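Local atomic coordinates of 6-phosphogluconolactonase (Trypanosoma cruzi, PDB entry 6VYE), a protein that probably catalyses the hydrolysis of 6-phosphogluconolactone to 6-phosphogluconate, the second step of the pentose phosphate pathway. Residues K31-I36 and L68-E73; L166-D171 and P245-L250; G26-K31 and I221-G226. All blocks are in the same frame, centred on the assembly; numbering follows the deposited sequence.

Overall arrangement
From the N terminus, helix 24-38 supplies the first segments of both contact 3 (26-31) and contact 1 (31-36), which share K31. Contact 1 closes first, on the short helix 68-73 ahead of strand 77-85. Strand 163-167 and its following loop then open contact 2; strand 219-224 closes contact 3, and segment 245-250 closes contact 2. Contact 1 is thus nested within the loop of contact 3, while contacts 2 and 3 cross. Contacts 2 and 3 meet through neighbouring strands 163-167 and 219-224 of the mixed sheet, their centres about 15 Å apart; contacts 1 and 2, with centres about 27 Å apart, lie on opposite sides of the chain's centre.

Contact 1: residues K31-I36 and L68-E73; sequences KIVEII and LHLLKE
L68 O accepts from two amides in the short helix 68-73, K72 N at 2.7 Å and, weakly, L71 N at 3.2 Å, and this turn sets L70 and L71 against I36 of helix 24-38. The contact belongs to the alpha/beta fold of the 6-phosphogluconolactonase family: the first long helix meets the helix that precedes strand 77-85. The two helices stand well apart, with the axes of the short segments approaching to 12.3 Å at a crossing angle of 53°, so the interface is made by the ends of branched side chains and buries only 143 Å².

I36 and L70 reach toward each other tip to tip in two methyl pairs: I36 CG2 lies 4.1 Å from L70 CD1, and I36 CD1 lies 4.1 Å from L70 CD2. L70 is extended from its helix with CG opposite the backbone N (chi1 176°), which carries both methyls across the gap. L71 does not aim its CB at helix 24-38, but its CD2 methyl reaches I36 CD1 at 4.3 Å. The same L70 CD2 that meets I36 also touches V33 CG1, at 4.3 Å.

On the sheet side, L77 of strand 77-85 receives I32, I36 and L71, so both helices rest on the same strand residue. W44 and A76 add to the packing around L70, and a glycerol, probably from the crystallisation liquor, is weakly hydrogen-bonded to L70 N. Away from the contact, K72, H69 and E73 are polar: a long salt bridge joins K72 NZ to E73 OE2, and E73 CB sits 3.6 Å above one face of the H69 ring, displaced toward its rim.

Contact 2: residues L166-D171 and P245-L250; sequences LGLGSD and PVSRFL
The loop that leaves the C-terminal end of strand 163-167 carries the G-x-G-x-D-G-H sequence of the 6-phosphogluconolactonase family, and here it packs on the 3-10 turn 246-250. L166, still in the strand, and L250 slide past each other in opposite directions, touching methyl to methyl with L166 CD1 3.7 Å from L250 CD2. I214 of helix 211-215 packs on both leucines.

Two residues on, where the strand gives way to loop, L168 has CG opposite its backbone N (chi1 -166°), which swings CD1 over S247: L168 CD1 is 3.5 Å from S247 OG and 4.1 Å from S247 CB. This is van der Waals packing, for the S247 hydroxyl is hydrogen-bonded to G172 O, just past the loop segment. With chi1 at 64°, OG sits between its own backbone N and carbonyl carbon. V232 and I236 of helix 230-237 also pack on L168.

At the end of the loop D171 O comes within 4.5 Å of P245 CB, a loose edge to the contact, while D171 OD1 accepts from H173 N and so braces the turn. On the other segment, R248 N bonds P245 O and L250 N bonds S247 O, both at 3.1 Å, winding the 3-10 turn that presents S247 and L250 on the side facing the loop.

A phosphate ion, probably from the crystallisation liquor, lies about 6 Å from the D171 side chain and may mark the pocket for the phosphorylated sugar. The glycine-rich loop at a strand's C-terminal end, packed against a 3-10 turn, probably forms part of the active-site region, as in relatives.

Contact 3: residues G26-K31 and I221-G226; sequences GVACKK and ILLATG
K31 and A28, one helical turn apart, place helix 24-38 over strand 219-224 in the Rossmann-like alpha/beta fold, where the helix packs on one face of the mixed sheet. The apolar contacts are few and bury 154 Å². A28 points its CB at the strand and meets L223 CD2 at 4.1 Å; with so small a side chain the helix backbone can lie near the strand, A28 CA being 7.6 Å from I221 CA. L59 of helix 54-66 also packs on A28, and I260 of the adjoining strand 256-262 on both I221 and L223.

The lysine contributes its aliphatic stem. K31 crosses I221 obliquely, K31 CG lying 3.7 Å from I221 CD1 and 4.2 Å from I221 CG1, and then bends at chi2 (47°) and chi3 (144°), which leads its amino end away from the strand and past T258. With chi2 at 168° the I221 side chain is extended, and its CD1 reaches the helix, where I32 and I35 also meet it.

Backbone bonding secures the strand in the sheet: strand 163-167 flanks it on one edge, and L222 pairs with T258 and I260 on the other. The I221 carbonyl oxygen, I221 O, is the probable acceptor of a hydrogen bond from L166 N of the neighbouring strand.

Contact 1: residues K31-I36 and L68-E73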
loop_
_atom_site.group_PDB
_atom_site.type_symbol
_atom_site.label_atom_id
_atom_site.label_comp_id
_atom_site.label_asym_id
_atom_site.label_seq_id
_atom_site.Cartn_x
_atom_site.Cartn_y
_atom_site.Cartn_z
ATOM N N LYS A 31 4.864 -13.360 5.877
ATOM C CA LYS A 31 4.557 -13.318 4.425
ATOM C C LYS A 31 5.669 -12.535 3.703
ATOM O O LYS A 31 6.168 -13.053 2.704
ATOM C CB LYS A 31 3.172 -12.706 4.177
ATOM C CG LYS A 31 2.707 -12.778 2.725
ATOM C CD LYS A 31 2.907 -14.154 2.122
ATOM C CE LYS A 31 1.822 -14.579 1.172
ATOM N NZ LYS A 31 2.077 -15.958 0.700
ATOM N N ILE A 32 5.986 -11.312 4.153
ATOM C CA ILE A 32 7.032 -10.478 3.490
ATOM C C ILE A 32 8.366 -11.230 3.444
ATOM O O ILE A 32 8.968 -11.316 2.357
ATOM C CB ILE A 32 7.160 -9.083 4.134
ATOM C CG1 ILE A 32 5.933 -8.217 3.862
ATOM C CG2 ILE A 32 8.433 -8.382 3.671
ATOM C CD1 ILE A 32 5.728 -7.135 4.904
ATOM N N VAL A 33 8.788 -11.814 4.549
ATOM C CA VAL A 33 10.075 -12.567 4.644
ATOM C C VAL A 33 10.025 -13.774 3.708
ATOM O O VAL A 33 11.004 -13.969 3.010
ATOM C CB VAL A 33 10.427 -12.939 6.093
ATOM C CG1 VAL A 33 11.606 -13.906 6.187
ATOM C CG2 VAL A 33 10.713 -11.687 6.905
ATOM N N GLU A 34 8.926 -14.515 3.664
ATOM C CA GLU A 34 8.738 -15.657 2.736
ATOM C C GLU A 34 8.921 -15.191 1.290
ATOM O O GLU A 34 9.562 -15.934 0.516
ATOM C CB GLU A 34 7.323 -16.242 2.840
ATOM C CG GLU A 34 7.190 -17.336 3.872
ATOM C CD GLU A 34 5.761 -17.707 4.241
ATOM O OE1 GLU A 34 4.790 -17.189 3.591
ATOM O OE2 GLU A 34 5.618 -18.481 5.204
ATOM N N ILE A 35 8.340 -14.031 0.921
ATOM C CA ILE A 35 8.431 -13.516 -0.469
ATOM C C ILE A 35 9.909 -13.174 -0.726
ATOM O O ILE A 35 10.398 -13.452 -1.804
ATOM C CB ILE A 35 7.486 -12.303 -0.675
ATOM C CG1 ILE A 35 6.014 -12.724 -0.588
ATOM C CG2 ILE A 35 7.806 -11.586 -1.976
ATOM C CD1 ILE A 35 5.076 -11.558 -0.468
ATOM N N ILE A 36 10.605 -12.590 0.246
ATOM C CA ILE A 36 12.043 -12.216 0.084
ATOM C C ILE A 36 12.834 -13.494 -0.202
ATOM O O ILE A 36 13.559 -13.549 -1.204
ATOM C CB ILE A 36 12.581 -11.468 1.312
ATOM C CG1 ILE A 36 11.941 -10.084 1.444
ATOM C CG2 ILE A 36 14.113 -11.394 1.248
ATOM C CD1 ILE A 36 12.208 -9.389 2.747
ATOM N N LEU A 68 16.559 -7.199 10.928
ATOM C CA LEU A 68 17.412 -6.055 10.521
ATOM C C LEU A 68 18.574 -6.536 9.648
ATOM O O LEU A 68 18.985 -5.804 8.727
ATOM C CB LEU A 68 17.955 -5.304 11.732
ATOM C CG LEU A 68 18.560 -3.940 11.401
ATOM C CD1 LEU A 68 17.653 -3.136 10.466
ATOM C CD2 LEU A 68 18.802 -3.159 12.685
ATOM N N HIS A 69 19.151 -7.688 9.965
ATOM C CA HIS A 69 20.294 -8.239 9.210
ATOM C C HIS A 69 19.887 -8.446 7.741
ATOM O O HIS A 69 20.680 -8.141 6.840
ATOM C CB HIS A 69 20.802 -9.533 9.863
ATOM C CG HIS A 69 22.043 -9.988 9.186
ATOM N ND1 HIS A 69 22.020 -10.904 8.133
ATOM C CD2 HIS A 69 23.323 -9.587 9.329
ATOM C CE1 HIS A 69 23.268 -11.078 7.715
ATOM N NE2 HIS A 69 24.071 -10.274 8.410
ATOM N N LEU A 70 18.682 -8.960 7.529
ATOM C CA LEU A 70 18.148 -9.278 6.200
ATOM C C LEU A 70 17.984 -7.969 5.423
ATOM O O LEU A 70 18.291 -7.979 4.234
ATOM C CB LEU A 70 16.827 -10.022 6.368
ATOM C CG LEU A 70 16.077 -10.352 5.089
ATOM C CD1 LEU A 70 16.930 -11.193 4.165
ATOM C CD2 LEU A 70 14.787 -11.082 5.401
ATOM N N LEU A 71 17.535 -6.897 6.082
ATOM C CA LEU A 71 17.129 -5.620 5.417
ATOM C C LEU A 71 18.312 -4.655 5.289
ATOM O O LEU A 71 18.435 -3.967 4.232
ATOM C CB LEU A 71 15.966 -5.003 6.201
ATOM C CG LEU A 71 14.722 -5.889 6.294
ATOM C CD1 LEU A 71 13.617 -5.194 7.058
ATOM C CD2 LEU A 71 14.242 -6.355 4.928
ATOM N N LYS A 72 19.155 -4.572 6.310
ATOM C CA LYS A 72 20.283 -3.607 6.358
ATOM C C LYS A 72 21.522 -4.220 5.692
ATOM O O LYS A 72 21.977 -3.649 4.701
ATOM C CB LYS A 72 20.532 -3.159 7.799
ATOM C CG LYS A 72 21.838 -2.422 8.076
ATOM C CD LYS A 72 21.925 -2.078 9.552
ATOM C CE LYS A 72 22.530 -0.726 9.829
ATOM N NZ LYS A 72 23.987 -0.718 9.610
ATOM N N GLU A 73 22.057 -5.323 6.219
ATOM C CA GLU A 73 23.296 -5.977 5.708
ATOM C C GLU A 73 23.033 -6.646 4.357
ATOM O O GLU A 73 23.935 -6.583 3.511
ATOM C CB GLU A 73 23.836 -7.059 6.647
ATOM C CG GLU A 73 24.787 -6.510 7.701
ATOM C CD GLU A 73 24.116 -5.554 8.665
ATOM O OE1 GLU A 73 22.969 -5.838 9.072
ATOM O OE2 GLU A 73 24.697 -4.489 8.933
#

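Contact 2: residues L166-D171 and P245-L250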
loop_
_atom_site.group_PDB
_atom_site.type_symbol
_atom_site.label_atom_id
_atom_site.label_comp_id
_atom_site.label_asym_id
_atom_site.label_seq_id
_atom_site.Cartn_x
_atom_site.Cartn_y
_atom_site.Cartn_z
ATOM N N LEU A 166 -1.151 -2.950 1.769
ATOM C CA LEU A 166 -2.326 -2.061 1.805
ATOM C C LEU A 166 -3.079 -2.205 3.132
ATOM O O LEU A 166 -3.023 -3.294 3.751
ATOM C CB LEU A 166 -3.216 -2.437 0.622
ATOM C CG LEU A 166 -2.610 -2.227 -0.763
ATOM C CD1 LEU A 166 -3.574 -2.708 -1.810
ATOM C CD2 LEU A 166 -2.236 -0.777 -1.022
ATOM N N GLY A 167 -3.759 -1.155 3.561
ATOM C CA GLY A 167 -4.713 -1.245 4.692
ATOM C C GLY A 167 -6.105 -0.904 4.197
ATOM O O GLY A 167 -6.169 -0.159 3.227
ATOM N N LEU A 168 -7.155 -1.512 4.751
ATOM C CA LEU A 168 -8.556 -1.206 4.391
ATOM C C LEU A 168 -9.096 -0.166 5.375
ATOM O O LEU A 168 -9.122 -0.466 6.607
ATOM C CB LEU A 168 -9.379 -2.478 4.447
ATOM C CG LEU A 168 -10.744 -2.365 3.784
ATOM C CD1 LEU A 168 -10.576 -2.190 2.273
ATOM C CD2 LEU A 168 -11.620 -3.575 4.094
ATOM N N GLY A 169 -9.526 0.997 4.864
ATOM C CA GLY A 169 -10.145 2.029 5.703
ATOM C C GLY A 169 -11.569 1.664 6.077
ATOM O O GLY A 169 -12.144 0.725 5.444
ATOM N N SER A 170 -12.145 2.415 7.030
ATOM C CA SER A 170 -13.544 2.265 7.508
ATOM C C SER A 170 -14.481 2.587 6.348
ATOM O O SER A 170 -15.549 2.001 6.290
ATOM C CB SER A 170 -13.829 3.147 8.701
ATOM O OG SER A 170 -13.410 4.481 8.440
ATOM N N ASP A 171 -14.054 3.455 5.435
ATOM C CA ASP A 171 -14.812 3.789 4.203
ATOM C C ASP A 171 -14.448 2.837 3.052
ATOM O O ASP A 171 -14.884 3.124 1.917
ATOM C CB ASP A 171 -14.528 5.232 3.796
ATOM C CG ASP A 171 -13.109 5.487 3.298
ATOM O OD1 ASP A 171 -12.202 4.660 3.565
ATOM O OD2 ASP A 171 -12.915 6.517 2.657
ATOM N N PRO A 245 -17.253 -0.888 -2.260
ATOM C CA PRO A 245 -16.280 0.147 -1.914
ATOM C C PRO A 245 -15.305 0.305 -3.094
ATOM O O PRO A 245 -15.280 -0.561 -3.953
ATOM C CB PRO A 245 -15.592 -0.442 -0.667
ATOM C CG PRO A 245 -15.616 -1.949 -0.937
ATOM C CD PRO A 245 -16.895 -2.205 -1.722
ATOM N N VAL A 246 -14.526 1.383 -3.087
ATOM C CA VAL A 246 -13.554 1.763 -4.147
ATOM C C VAL A 246 -12.475 0.689 -4.271
ATOM O O VAL A 246 -12.007 0.523 -5.372
ATOM C CB VAL A 246 -12.976 3.168 -3.899
ATOM C CG1 VAL A 246 -12.031 3.211 -2.697
ATOM C CG2 VAL A 246 -12.332 3.740 -5.168
ATOM N N SER A 247 -12.154 -0.038 -3.206
ATOM C CA SER A 247 -11.167 -1.154 -3.175
ATOM C C SER A 247 -11.687 -2.452 -3.851
ATOM O O SER A 247 -10.942 -3.462 -3.885
ATOM C CB SER A 247 -10.720 -1.366 -1.754
ATOM O OG SER A 247 -11.841 -1.785 -0.963
ATOM N N ARG A 248 -12.904 -2.447 -4.392
ATOM C CA ARG A 248 -13.445 -3.461 -5.347
ATOM C C ARG A 248 -12.423 -3.849 -6.423
ATOM O O ARG A 248 -12.363 -5.056 -6.752
ATOM C CB ARG A 248 -14.696 -2.921 -6.049
ATOM C CG ARG A 248 -15.375 -3.944 -6.949
ATOM C CD ARG A 248 -16.075 -5.042 -6.178
ATOM N NE ARG A 248 -16.730 -5.986 -7.097
ATOM C CZ ARG A 248 -17.321 -7.115 -6.738
ATOM N NH1 ARG A 248 -17.447 -7.426 -5.461
ATOM N NH2 ARG A 248 -17.830 -7.905 -7.649
ATOM N N PHE A 249 -11.571 -2.926 -6.871
ATOM C CA PHE A 249 -10.587 -3.143 -7.971
ATOM C C PHE A 249 -9.594 -4.252 -7.584
ATOM O O PHE A 249 -9.095 -4.879 -8.485
ATOM C CB PHE A 249 -9.879 -1.845 -8.372
ATOM C CG PHE A 249 -8.853 -1.346 -7.388
ATOM C CD1 PHE A 249 -7.569 -1.876 -7.368
ATOM C CD2 PHE A 249 -9.164 -0.357 -6.478
ATOM C CE1 PHE A 249 -6.629 -1.430 -6.451
ATOM C CE2 PHE A 249 -8.216 0.109 -5.576
ATOM C CZ PHE A 249 -6.960 -0.451 -5.552
ATOM N N LEU A 250 -9.307 -4.485 -6.296
ATOM C CA LEU A 250 -8.333 -5.532 -5.865
ATOM C C LEU A 250 -8.716 -6.899 -6.453
ATOM O O LEU A 250 -7.830 -7.775 -6.524
ATOM C CB LEU A 250 -8.279 -5.596 -4.339
ATOM C CG LEU A 250 -7.702 -4.361 -3.635
ATOM C CD1 LEU A 250 -7.863 -4.481 -2.145
ATOM C CD2 LEU A 250 -6.221 -4.138 -3.977
#

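Contact 3: residues G26-K31 and I221-G226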
loop_
_atom_site.group_PDB
_atom_site.type_symbol
_atom_site.label_atom_id
_atom_site.label_comp_id
_atom_site.label_asym_id
_atom_site.label_seq_id
_atom_site.Cartn_x
_atom_site.Cartn_y
_atom_site.Cartn_z
ATOM N N GLY A 26 2.553 -9.975 12.849
ATOM C CA GLY A 26 3.351 -11.216 12.856
ATOM C C GLY A 26 3.152 -12.003 11.578
ATOM O O GLY A 26 4.157 -12.454 10.993
ATOM N N VAL A 27 1.909 -12.196 11.147
ATOM C CA VAL A 27 1.586 -12.907 9.872
ATOM C C VAL A 27 2.075 -12.094 8.661
ATOM O O VAL A 27 2.543 -12.704 7.712
ATOM C CB VAL A 27 0.081 -13.224 9.774
ATOM C CG1 VAL A 27 -0.259 -13.857 8.438
ATOM C CG2 VAL A 27 -0.365 -14.130 10.923
ATOM N N ALA A 28 1.979 -10.773 8.688
ATOM C CA ALA A 28 2.362 -9.903 7.560
ATOM C C ALA A 28 3.877 -9.963 7.387
ATOM O O ALA A 28 4.366 -10.147 6.262
ATOM C CB ALA A 28 1.899 -8.491 7.801
ATOM N N CYS A 29 4.592 -9.856 8.495
ATOM C CA CYS A 29 6.055 -10.003 8.569
ATOM C C CYS A 29 6.493 -11.356 7.993
ATOM O O CYS A 29 7.425 -11.373 7.138
ATOM C CB CYS A 29 6.496 -9.853 10.016
ATOM S SG CYS A 29 8.296 -9.869 10.168
ATOM N N LYS A 30 5.815 -12.442 8.352
ATOM C CA LYS A 30 6.164 -13.816 7.890
ATOM C C LYS A 30 5.994 -13.870 6.364
ATOM O O LYS A 30 6.899 -14.378 5.656
ATOM C CB LYS A 30 5.281 -14.873 8.566
ATOM C CG LYS A 30 5.589 -16.320 8.195
ATOM C CD LYS A 30 4.848 -17.350 9.027
ATOM C CE LYS A 30 5.265 -18.779 8.729
ATOM N NZ LYS A 30 4.443 -19.781 9.460
ATOM N N LYS A 31 4.864 -13.360 5.877
ATOM C CA LYS A 31 4.557 -13.318 4.425
ATOM C C LYS A 31 5.669 -12.535 3.703
ATOM O O LYS A 31 6.168 -13.053 2.704
ATOM C CB LYS A 31 3.172 -12.706 4.177
ATOM C CG LYS A 31 2.707 -12.778 2.725
ATOM C CD LYS A 31 2.907 -14.154 2.122
ATOM C CE LYS A 31 1.822 -14.579 1.172
ATOM N NZ LYS A 31 2.077 -15.958 0.700
ATOM N N ILE A 221 -0.612 -7.521 -0.336
ATOM C CA ILE A 221 -0.945 -7.955 1.057
ATOM C C ILE A 221 -1.855 -6.881 1.625
ATOM O O ILE A 221 -1.376 -5.708 1.759
ATOM C CB ILE A 221 0.318 -8.147 1.926
ATOM C CG1 ILE A 221 1.295 -9.139 1.290
ATOM C CG2 ILE A 221 -0.062 -8.549 3.352
ATOM C CD1 ILE A 221 2.671 -9.156 1.939
ATOM N N LEU A 222 -3.119 -7.235 1.875
ATOM C CA LEU A 222 -4.093 -6.305 2.486
ATOM C C LEU A 222 -4.244 -6.685 3.953
ATOM O O LEU A 222 -4.504 -7.877 4.257
ATOM C CB LEU A 222 -5.437 -6.360 1.755
ATOM C CG LEU A 222 -6.524 -5.443 2.321
ATOM C CD1 LEU A 222 -6.278 -3.998 1.940
ATOM C CD2 LEU A 222 -7.879 -5.869 1.823
ATOM N N LEU A 223 -4.118 -5.688 4.825
ATOM C CA LEU A 223 -4.356 -5.794 6.284
ATOM C C LEU A 223 -5.724 -5.170 6.577
ATOM O O LEU A 223 -5.961 -4.026 6.164
ATOM C CB LEU A 223 -3.220 -5.061 6.993
ATOM C CG LEU A 223 -1.832 -5.638 6.753
ATOM C CD1 LEU A 223 -0.830 -5.131 7.770
ATOM C CD2 LEU A 223 -1.900 -7.154 6.828
ATOM N N ALA A 224 -6.643 -5.921 7.181
ATOM C CA ALA A 224 -7.974 -5.378 7.533
ATOM C C ALA A 224 -8.461 -5.950 8.874
ATOM O O ALA A 224 -8.433 -7.181 9.065
ATOM C CB ALA A 224 -8.934 -5.657 6.406
ATOM N N THR A 225 -8.906 -5.080 9.773
ATOM C CA THR A 225 -9.443 -5.486 11.102
ATOM C C THR A 225 -10.742 -4.740 11.387
ATOM O O THR A 225 -10.985 -3.701 10.746
ATOM C CB THR A 225 -8.456 -5.158 12.222
ATOM O OG1 THR A 225 -8.213 -3.746 12.156
ATOM C CG2 THR A 225 -7.159 -5.921 12.094
ATOM N N GLY A 226 -11.518 -5.252 12.328
ATOM C CA GLY A 226 -12.625 -4.547 12.984
ATOM C C GLY A 226 -13.957 -5.004 12.438
ATOM O O GLY A 226 -14.127 -5.045 11.164
#